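Side-chain contacts in helix-turn-helix domain-containing protein (Shewanella amazonensis SB2B, PDB 3KE2), which is of unknown function but carries a winged helix-turn-helix domain, of a kind that commonly binds DNA: residues Leu23-Leu28 and Gln51-Ser56; His27-Ala32 and Gly76-Arg81. All blocks are in the same frame, centred on the assembly; numbering follows the deposited sequence.

Contact 1 of 2, residues Leu23-Leu28 and Gln51-Ser56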
loop_
_atom_site.group_PDB
_atom_site.type_symbol
_atom_site.label_atom_id
_atom_site.label_comp_id
_atom_site.label_asym_id
_atom_site.label_seq_id
_atom_site.Cartn_x
_atom_site.Cartn_y
_atom_site.Cartn_z
ATOM N N LEU A 23 5.756 -4.614 -1.131
ATOM C CA LEU A 23 4.883 -5.772 -1.417
ATOM C C LEU A 23 5.642 -6.971 -1.926
ATOM O O LEU A 23 5.270 -8.121 -1.642
ATOM C CB LEU A 23 3.772 -5.429 -2.412
ATOM C CG LEU A 23 2.439 -4.915 -1.886
ATOM C CD1 LEU A 23 2.583 -3.964 -0.760
ATOM C CD2 LEU A 23 1.701 -4.274 -3.069
ATOM N N TYR A 24 6.702 -6.698 -2.684
ATOM C CA TYR A 24 7.525 -7.755 -3.268
ATOM C C TYR A 24 8.295 -8.470 -2.172
ATOM O O TYR A 24 8.356 -9.722 -2.146
ATOM C CB TYR A 24 8.482 -7.201 -4.326
ATOM C CG TYR A 24 9.247 -8.283 -5.038
ATOM C CD1 TYR A 24 8.620 -9.118 -5.953
ATOM C CD2 TYR A 24 10.588 -8.470 -4.814
ATOM C CE1 TYR A 24 9.327 -10.136 -6.617
ATOM C CE2 TYR A 24 11.294 -9.474 -5.464
ATOM C CZ TYR A 24 10.659 -10.306 -6.363
ATOM O OH TYR A 24 11.388 -11.294 -7.009
ATOM N N LEU A 25 8.895 -7.694 -1.271
ATOM C CA LEU A 25 9.630 -8.306 -0.164
ATOM C C LEU A 25 8.671 -9.168 0.663
ATOM O O LEU A 25 8.943 -10.339 0.956
ATOM C CB LEU A 25 10.294 -7.259 0.705
ATOM C CG LEU A 25 11.500 -6.596 0.112
ATOM C CD1 LEU A 25 12.078 -5.634 1.122
ATOM C CD2 LEU A 25 12.478 -7.675 -0.229
ATOM N N ALA A 26 7.523 -8.592 0.982
ATOM C CA ALA A 26 6.545 -9.289 1.769
ATOM C C ALA A 26 6.164 -10.596 1.093
ATOM O O ALA A 26 5.957 -11.596 1.764
ATOM C CB ALA A 26 5.319 -8.408 1.976
ATOM N N HIS A 27 6.048 -10.590 -0.228
ATOM C CA HIS A 27 5.706 -11.818 -0.972
ATOM C C HIS A 27 6.838 -12.836 -0.820
ATOM O O HIS A 27 6.588 -13.985 -0.513
ATOM C CB HIS A 27 5.404 -11.474 -2.443
ATOM C CG HIS A 27 5.221 -12.652 -3.351
ATOM N ND1 HIS A 27 3.992 -13.246 -3.570
ATOM C CD2 HIS A 27 6.101 -13.297 -4.159
ATOM C CE1 HIS A 27 4.131 -14.227 -4.449
ATOM N NE2 HIS A 27 5.400 -14.277 -4.825
ATOM N N LEU A 28 8.083 -12.399 -1.004
ATOM C CA LEU A 28 9.222 -13.287 -0.862
ATOM C C LEU A 28 9.266 -13.927 0.532
ATOM O O LEU A 28 9.384 -15.142 0.661
ATOM C CB LEU A 28 10.506 -12.528 -1.116
ATOM C CG LEU A 28 10.790 -12.107 -2.554
ATOM C CD1 LEU A 28 12.093 -11.338 -2.551
ATOM C CD2 LEU A 28 10.847 -13.301 -3.523
ATOM N N GLN A 51 16.681 -3.168 5.196
ATOM C CA GLN A 51 16.290 -2.740 6.553
ATOM C C GLN A 51 15.260 -1.628 6.485
ATOM O O GLN A 51 14.269 -1.670 7.190
ATOM C CB GLN A 51 17.487 -2.240 7.389
ATOM C CG GLN A 51 18.517 -3.277 7.826
ATOM C CD GLN A 51 19.713 -2.664 8.609
ATOM O OE1 GLN A 51 19.747 -1.454 8.844
ATOM N NE2 GLN A 51 20.690 -3.503 9.011
ATOM N N ASP A 52 15.510 -0.632 5.638
ATOM C CA ASP A 52 14.611 0.524 5.501
ATOM C C ASP A 52 13.271 0.136 4.927
ATOM O O ASP A 52 12.256 0.682 5.329
ATOM C CB ASP A 52 15.220 1.653 4.627
ATOM C CG ASP A 52 16.443 2.347 5.268
ATOM O OD1 ASP A 52 17.005 1.875 6.281
ATOM O OD2 ASP A 52 16.867 3.379 4.718
ATOM N N ALA A 53 13.251 -0.776 3.965
ATOM C CA ALA A 53 11.970 -1.190 3.376
ATOM C C ALA A 53 11.168 -1.911 4.438
ATOM O O ALA A 53 10.010 -1.577 4.699
ATOM C CB ALA A 53 12.177 -2.071 2.190
ATOM N N ILE A 54 11.817 -2.874 5.083
ATOM C CA ILE A 54 11.195 -3.657 6.149
ATOM C C ILE A 54 10.773 -2.734 7.281
ATOM O O ILE A 54 9.680 -2.874 7.842
ATOM C CB ILE A 54 12.141 -4.736 6.658
ATOM C CG1 ILE A 54 12.326 -5.790 5.572
ATOM C CG2 ILE A 54 11.590 -5.388 7.881
ATOM C CD1 ILE A 54 13.423 -6.798 5.877
ATOM N N ALA A 55 11.611 -1.758 7.589
ATOM C CA ALA A 55 11.280 -0.824 8.650
ATOM C C ALA A 55 9.976 -0.116 8.368
ATOM O O ALA A 55 9.257 0.198 9.295
ATOM C CB ALA A 55 12.404 0.211 8.850
ATOM N N SER A 56 9.656 0.121 7.101
ATOM C CA SER A 56 8.434 0.852 6.765
ATOM C C SER A 56 7.190 -0.023 6.431
ATOM O O SER A 56 6.181 0.496 5.987
ATOM C CB SER A 56 8.728 1.853 5.618
ATOM O OG SER A 56 9.124 1.167 4.436
#
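Leu25 meets Ala53 and Ile54 through a single branch, CD1, which makes both contacts between residues 23-28 and 51-56. Just before it on the helix, Leu23 and Tyr24 turn elsewhere: Leu23 packs on Ile60 and Ile86 of its own chain and on Pro85 of the second subunit, and Tyr24 lies on Lys99 and Leu102 of helix 88-102. Leu25 instead aims its CB at the other helix. Beyond CB, CD1 runs anti to CA (chi2 -177°), which carries this methyl out to the far end of the side chain, while CD2 bends back away from Ala53. The Leu25 CD1 to Ala53 CB distance is 3.7 Å, a methyl-to-methyl van der Waals contact. Ile54 approaches from one side, and its CG1 stays at 4.5 Å from Leu25 CD1, a looser touch. With 82 Å² buried in all, the contact is small. The backbones stand well apart, the nearest CA atoms being those of Leu25 and Ile54 at 8.0 Å. Helix 14-31 thus packs against helix 47-55, the second helix of the helix-turn-helix pair that begins with helix 36-43; in relatives this second helix commonly reads DNA. Further along, Ala26 packs on Trp83, and Leu28 sets its CG 3.9 Å above one face of the Tyr24 ring, off toward the rim. On the other helix, Ala53 O is gripped twice, by Ser56 OG at 2.9 Å and by Ser56 N at 3.0 Å. Both donors come from the same face of the carbonyl; OG makes a C=O...donor angle of 122° and is tilted 26° from the carbonyl plane. Ser56 OG is also hydrogen-bonded to Lys22 NZ, a polar tie back to the helix that carries Leu25.

Contact 2 of 2, residues His27-Ala32 and Gly76-Arg81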
loop_
_atom_site.group_PDB
_atom_site.type_symbol
_atom_site.label_atom_id
_atom_site.label_comp_id
_atom_site.label_asym_id
_atom_site.label_seq_id
_atom_site.Cartn_x
_atom_site.Cartn_y
_atom_site.Cartn_z
ATOM N N HIS A 27 6.048 -10.590 -0.228
ATOM C CA HIS A 27 5.706 -11.818 -0.972
ATOM C C HIS A 27 6.838 -12.836 -0.820
ATOM O O HIS A 27 6.588 -13.985 -0.513
ATOM C CB HIS A 27 5.404 -11.474 -2.443
ATOM C CG HIS A 27 5.221 -12.652 -3.351
ATOM N ND1 HIS A 27 3.992 -13.246 -3.570
ATOM C CD2 HIS A 27 6.101 -13.297 -4.159
ATOM C CE1 HIS A 27 4.131 -14.227 -4.449
ATOM N NE2 HIS A 27 5.400 -14.277 -4.825
ATOM N N LEU A 28 8.083 -12.399 -1.004
ATOM C CA LEU A 28 9.222 -13.287 -0.862
ATOM C C LEU A 28 9.266 -13.927 0.532
ATOM O O LEU A 28 9.384 -15.142 0.661
ATOM C CB LEU A 28 10.506 -12.528 -1.116
ATOM C CG LEU A 28 10.790 -12.107 -2.554
ATOM C CD1 LEU A 28 12.093 -11.338 -2.551
ATOM C CD2 LEU A 28 10.847 -13.301 -3.523
HETATM N N MSE A 29 9.118 -13.091 1.559
HETATM C CA MSE A 29 9.139 -13.517 2.956
HETATM C C MSE A 29 8.029 -14.469 3.305
HETATM O O MSE A 29 8.172 -15.309 4.182
HETATM C CB MSE A 29 9.003 -12.298 3.851
HETATM C CG MSE A 29 10.153 -11.372 3.754
HETATM SE SE MSE A 29 9.808 -9.775 4.733
HETATM C CE MSE A 29 11.344 -8.863 4.240
ATOM N N ASP A 30 6.926 -14.361 2.599
ATOM C CA ASP A 30 5.782 -15.184 2.885
ATOM C C ASP A 30 5.893 -16.568 2.251
ATOM O O ASP A 30 5.306 -17.512 2.761
ATOM C CB ASP A 30 4.517 -14.475 2.366
ATOM C CG ASP A 30 3.249 -14.858 3.136
ATOM O OD1 ASP A 30 3.282 -14.892 4.390
ATOM O OD2 ASP A 30 2.198 -15.043 2.480
ATOM N N ASP A 31 6.628 -16.710 1.150
ATOM C CA ASP A 31 6.725 -18.026 0.464
ATOM C C ASP A 31 7.954 -18.873 0.863
ATOM O O ASP A 31 8.008 -20.052 0.535
ATOM C CB ASP A 31 6.668 -17.851 -1.076
ATOM C CG ASP A 31 5.359 -17.093 -1.576
ATOM O OD1 ASP A 31 4.589 -16.467 -0.768
ATOM O OD2 ASP A 31 5.117 -17.111 -2.814
ATOM N N ALA A 32 8.909 -18.267 1.566
ATOM C CA ALA A 32 10.132 -18.927 2.034
ATOM C C ALA A 32 10.719 -18.214 3.279
ATOM O O ALA A 32 10.443 -17.043 3.525
ATOM C CB ALA A 32 11.170 -18.976 0.923
ATOM N N GLY A 76 17.699 -16.123 12.528
ATOM C CA GLY A 76 16.259 -16.042 12.460
ATOM C C GLY A 76 15.758 -15.844 11.050
ATOM O O GLY A 76 16.531 -15.807 10.101
ATOM N N TYR A 77 14.451 -15.699 10.923
ATOM C CA TYR A 77 13.844 -15.454 9.639
ATOM C C TYR A 77 12.643 -14.547 9.836
ATOM O O TYR A 77 12.065 -14.501 10.898
ATOM C CB TYR A 77 13.449 -16.762 8.970
ATOM C CG TYR A 77 12.382 -17.547 9.689
ATOM C CD1 TYR A 77 12.707 -18.483 10.676
ATOM C CD2 TYR A 77 11.045 -17.365 9.373
ATOM C CE1 TYR A 77 11.704 -19.202 11.346
ATOM C CE2 TYR A 77 10.045 -18.076 10.021
ATOM C CZ TYR A 77 10.378 -18.995 11.000
ATOM O OH TYR A 77 9.361 -19.691 11.609
ATOM N N TYR A 78 12.305 -13.783 8.820
ATOM C CA TYR A 78 11.172 -12.901 8.910
ATOM C C TYR A 78 9.871 -13.641 8.630
ATOM O O TYR A 78 9.828 -14.579 7.852
ATOM C CB TYR A 78 11.317 -11.757 7.908
ATOM C CG TYR A 78 12.427 -10.758 8.197
ATOM C CD1 TYR A 78 12.217 -9.692 9.065
ATOM C CD2 TYR A 78 13.674 -10.845 7.561
ATOM C CE1 TYR A 78 13.220 -8.753 9.306
ATOM C CE2 TYR A 78 14.703 -9.896 7.815
ATOM C CZ TYR A 78 14.454 -8.857 8.685
ATOM O OH TYR A 78 15.434 -7.912 8.959
ATOM N N ARG A 79 8.817 -13.208 9.293
ATOM C CA ARG A 79 7.489 -13.748 9.098
ATOM C C ARG A 79 6.471 -12.619 9.109
ATOM O O ARG A 79 6.594 -11.680 9.901
ATOM C CB ARG A 79 7.117 -14.744 10.179
ATOM C CG ARG A 79 5.684 -15.238 10.062
ATOM C CD ARG A 79 5.478 -16.498 10.854
ATOM N NE ARG A 79 5.787 -16.260 12.251
ATOM C CZ ARG A 79 6.154 -17.199 13.133
ATOM N NH1 ARG A 79 6.325 -18.480 12.794
ATOM N NH2 ARG A 79 6.404 -16.827 14.369
ATOM N N ILE A 80 5.458 -12.727 8.255
ATOM C CA ILE A 80 4.409 -11.744 8.187
ATOM C C ILE A 80 3.380 -12.112 9.236
ATOM O O ILE A 80 2.756 -13.182 9.139
ATOM C CB ILE A 80 3.761 -11.729 6.790
ATOM C CG1 ILE A 80 4.831 -11.464 5.716
ATOM C CG2 ILE A 80 2.659 -10.712 6.719
ATOM C CD1 ILE A 80 5.608 -10.239 5.920
ATOM N N ARG A 81 3.228 -11.257 10.259
ATOM C CA ARG A 81 2.245 -11.488 11.333
ATOM C C ARG A 81 0.871 -11.254 10.758
ATOM O O ARG A 81 -0.049 -12.029 10.995
ATOM C CB ARG A 81 2.470 -10.579 12.546
ATOM C CG ARG A 81 1.379 -10.714 13.641
ATOM C CD ARG A 81 1.614 -9.796 14.860
ATOM N NE ARG A 81 0.522 -9.896 15.837
ATOM C CZ ARG A 81 0.520 -10.708 16.888
ATOM N NH1 ARG A 81 1.559 -11.491 17.126
ATOM N NH2 ARG A 81 -0.520 -10.731 17.702
HETATM O O HOH W 1 10.931 -14.859 5.484
#
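Selenomethionine Met29 slides its selenium alongside Tyr78, the two side chains pointing the same way. Its closest approach is SE to Tyr78 CB, 4.0 Å, so the stem of the tyrosine takes the nearest touch. The ring takes part too: SE sits 5.2 Å from the ring centroid and 39° off the normal, an oblique Met-aromatic contact. The chain of Met29 is extended beyond CG, which carries SE from the helix to the strand, where it also faces Ile80 CD1 at 4.4 Å. The next residue, Asp30, crosses Ile80 at about a right angle; its OD1 rests 4.0 Å from Ile80 CG1, a carboxylate oxygen brushing aliphatic carbon at the exposed margin. CG of Asp30 stands opposite the backbone N (chi1 -153°), the torsion that swings the carboxylate to this position. Tyr78 and Ile80 can both serve the helix because strand residues alternate: the CB of Arg79 between them points away. The axes of helix 27-31 and strand 77-80 cross nearly perpendicularly (-102°) and approach to 7.5 Å, placing the end of helix 14-31 against the wing hairpin of the winged helix-turn-helix domain. Strand 63-67, the other arm of that hairpin, holds the strand through backbone hydrogen bonds between Val67 and Tyr77 and between Glu65 and Arg79. Phe66 meets the Tyr78 ring edge-to-face, while Leu39 and Phe57 pack on Met29. Beyond the helix end, a water lies 3.0 Å from Ala32 O and 2.6 Å from Tyr78 O, placed to donate to both, although its two protons cannot serve every acceptor near it. The backbone of His34, just past that end, is hydrogen-bonded to Tyr78.

Overall arrangement
Contacts 1 and 2 have their centres about 10 Å apart and both start from helix 14-31, sharing His27 and Leu28. Along the chain, the helix comes first, then residues 51-56 on helix 47-55, and finally residues 76-81 on strand 77-82. They touch directly: Ile54 CD1 is 3.4 Å from Met29 CE and 3.6 Å from Tyr78 CZ, so this one methyl joins the two apolar clusters. Helix 14-31 therefore packs against both helix 47-55 and the two-stranded wing, consistent with the compact core of a winged-helix domain; whether this protein binds DNA is not established.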